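Local atomic coordinates of Rab GDP dissociation inhibitor alpha (Naegleria fowleri, PDB entry 6C87), a protein that probably extracts prenylated Rab GTPases from membranes and holds them in the GDP-bound state, as other Rab GDP dissociation inhibitors do. Residues K289-D294 / D407-S412. Sequence-based numbering, arbitrary orientation.
Sequences KMVVGD and DGVFIS
Phe-410 meets Met-290 and Val-292 on one face of a parallel strand pair. The edge of its ring at CE1 takes the methionine chain, with Met-290 CG 3.8 Å from that atom. Met-290 SD sits 5.1 Å from the ring centroid, approaching obliquely in a Met-aromatic contact. With CG of Phe-410 anti to its own carbonyl carbon (chi1 -57°), the ring leans back along its own strand, bringing CE1 against Met-290, while its CB stays beside Val-292, whose CG2 lies 4.1 Å from Phe-410 CB. Behind this cluster, Ile-435 of helix 422-436 touches both Met-290 and Phe-410, and Ile-27 of helix 22-33 covers Val-292.

On the other face Val-291 and Val-409 stand side by side, branch against branch, with CG1 of Val-291 3.6 Å from CG2 of Val-409. Phe-298 packs on Val-409 and Ile-411 there.

Four backbone hydrogen bonds join the strands in parallel register. Val-291 uses both its polar atoms, its N donating to Gly-408 O (3.0 Å) and its O accepting from Phe-410 N (2.9 Å), both nearly straight. Gly-293 does the same with Phe-410 O and Ser-412 N, through more bent bonds. Gly-408, whose positive phi suits glycine, turns the chain into the strand. At the far end, Ser-412 OG rests 3.6 Å from Asp-294 CB; this hydroxyl is hydrogen-bonded to Glu-24, and Asp-294 OD2 to Ser-296.

Strand 290-293 also bonds to strand 15-18, whereas 409-411 is an edge strand of the five-stranded sheet within the chain. Parallel strands in the order 3-2-1-4-5, with helices 22-33 and 422-436 packed against them, are as expected for the Rossmann-like, FAD-binding-type fold that GDI proteins share with many flavoenzymes.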
loop_
_atom_site.group_PDB
_atom_site.type_symbol
_atom_site.label_atom_id
_atom_site.label_comp_id
_atom_site.label_asym_id
_atom_site.label_seq_id
_atom_site.Cartn_x
_atom_site.Cartn_y
_atom_site.Cartn_z
ATOM N N LYS A 289 -23.020 4.770 16.405
ATOM C CA LYS A 289 -22.997 4.827 14.951
ATOM C C LYS A 289 -22.990 3.443 14.310
ATOM O O LYS A 289 -23.473 3.291 13.182
ATOM C CB LYS A 289 -21.776 5.624 14.480
ATOM N N MET A 290 -22.486 2.431 15.017
ATOM C CA MET A 290 -22.374 1.076 14.496
ATOM C C MET A 290 -22.583 0.085 15.628
ATOM O O MET A 290 -22.413 0.414 16.805
ATOM C CB MET A 290 -21.001 0.806 13.874
ATOM C CG MET A 290 -20.642 1.662 12.691
ATOM S SD MET A 290 -18.869 1.625 12.395
ATOM C CE MET A 290 -18.771 2.524 10.845
ATOM N N VAL A 291 -22.931 -1.146 15.260
ATOM C CA VAL A 291 -22.993 -2.250 16.208
ATOM C C VAL A 291 -22.277 -3.455 15.609
ATOM O O VAL A 291 -22.344 -3.693 14.399
ATOM C CB VAL A 291 -24.452 -2.575 16.603
ATOM C CG1 VAL A 291 -25.257 -3.023 15.395
ATOM C CG2 VAL A 291 -24.479 -3.627 17.712
ATOM N N VAL A 292 -21.568 -4.201 16.460
ATOM C CA VAL A 292 -20.787 -5.372 16.069
ATOM C C VAL A 292 -21.175 -6.527 16.985
ATOM O O VAL A 292 -21.325 -6.335 18.196
ATOM C CB VAL A 292 -19.264 -5.097 16.153
ATOM C CG1 VAL A 292 -18.453 -6.368 15.926
ATOM C CG2 VAL A 292 -18.852 -4.022 15.156
ATOM N N GLY A 293 -21.360 -7.718 16.412
ATOM C CA GLY A 293 -21.726 -8.857 17.244
ATOM C C GLY A 293 -21.696 -10.179 16.504
ATOM O O GLY A 293 -21.574 -10.237 15.278
ATOM N N ASP A 294 -21.830 -11.259 17.287
ATOM C CA ASP A 294 -21.874 -12.600 16.726
ATOM C C ASP A 294 -23.303 -12.942 16.321
ATOM O O ASP A 294 -24.248 -12.295 16.775
ATOM C CB ASP A 294 -21.327 -13.617 17.737
ATOM C CG ASP A 294 -22.250 -13.838 18.923
ATOM O OD1 ASP A 294 -21.909 -13.370 20.030
ATOM O OD2 ASP A 294 -23.313 -14.483 18.758
ATOM N N ASP A 407 -26.733 -1.043 6.851
ATOM C CA ASP A 407 -27.476 -0.878 8.093
ATOM C C ASP A 407 -26.611 -0.590 9.316
ATOM O O ASP A 407 -27.163 -0.257 10.371
ATOM C CB ASP A 407 -28.329 -2.125 8.373
ATOM C CG ASP A 407 -27.514 -3.392 8.390
ATOM O OD1 ASP A 407 -26.347 -3.360 7.936
ATOM O OD2 ASP A 407 -28.040 -4.422 8.857
ATOM N N GLY A 408 -25.289 -0.692 9.206
ATOM C CA GLY A 408 -24.422 -0.475 10.346
ATOM C C GLY A 408 -24.285 -1.647 11.294
ATOM O O GLY A 408 -23.721 -1.478 12.380
ATOM N N VAL A 409 -24.784 -2.824 10.927
ATOM C CA VAL A 409 -24.718 -4.014 11.770
ATOM C C VAL A 409 -23.683 -4.954 11.172
ATOM O O VAL A 409 -23.922 -5.571 10.126
ATOM C CB VAL A 409 -26.077 -4.714 11.893
ATOM C CG1 VAL A 409 -25.975 -5.900 12.840
ATOM C CG2 VAL A 409 -27.140 -3.742 12.360
ATOM N N PHE A 410 -22.538 -5.076 11.837
ATOM C CA PHE A 410 -21.430 -5.894 11.359
ATOM C C PHE A 410 -21.394 -7.181 12.174
ATOM O O PHE A 410 -21.108 -7.156 13.377
ATOM C CB PHE A 410 -20.122 -5.113 11.453
ATOM C CG PHE A 410 -20.152 -3.827 10.687
ATOM C CD1 PHE A 410 -20.608 -2.663 11.280
ATOM C CD2 PHE A 410 -19.774 -3.790 9.355
ATOM C CE1 PHE A 410 -20.660 -1.474 10.566
ATOM C CE2 PHE A 410 -19.821 -2.608 8.633
ATOM C CZ PHE A 410 -20.267 -1.447 9.243
ATOM N N ILE A 411 -21.687 -8.303 11.516
ATOM C CA ILE A 411 -21.872 -9.592 12.175
ATOM C C ILE A 411 -20.729 -10.526 11.802
ATOM O O ILE A 411 -20.298 -10.572 10.642
ATOM C CB ILE A 411 -23.232 -10.221 11.812
ATOM C CG1 ILE A 411 -24.352 -9.193 11.998
ATOM C CG2 ILE A 411 -23.491 -11.462 12.653
ATOM C CD1 ILE A 411 -25.721 -9.686 11.575
ATOM N N SER A 412 -20.233 -11.263 12.793
ATOM C CA SER A 412 -19.183 -12.241 12.564
ATOM C C SER A 412 -19.774 -13.565 12.091
ATOM O O SER A 412 -20.965 -13.842 12.251
ATOM C CB SER A 412 -18.374 -12.481 13.840
ATOM O OG SER A 412 -19.191 -13.015 14.879
#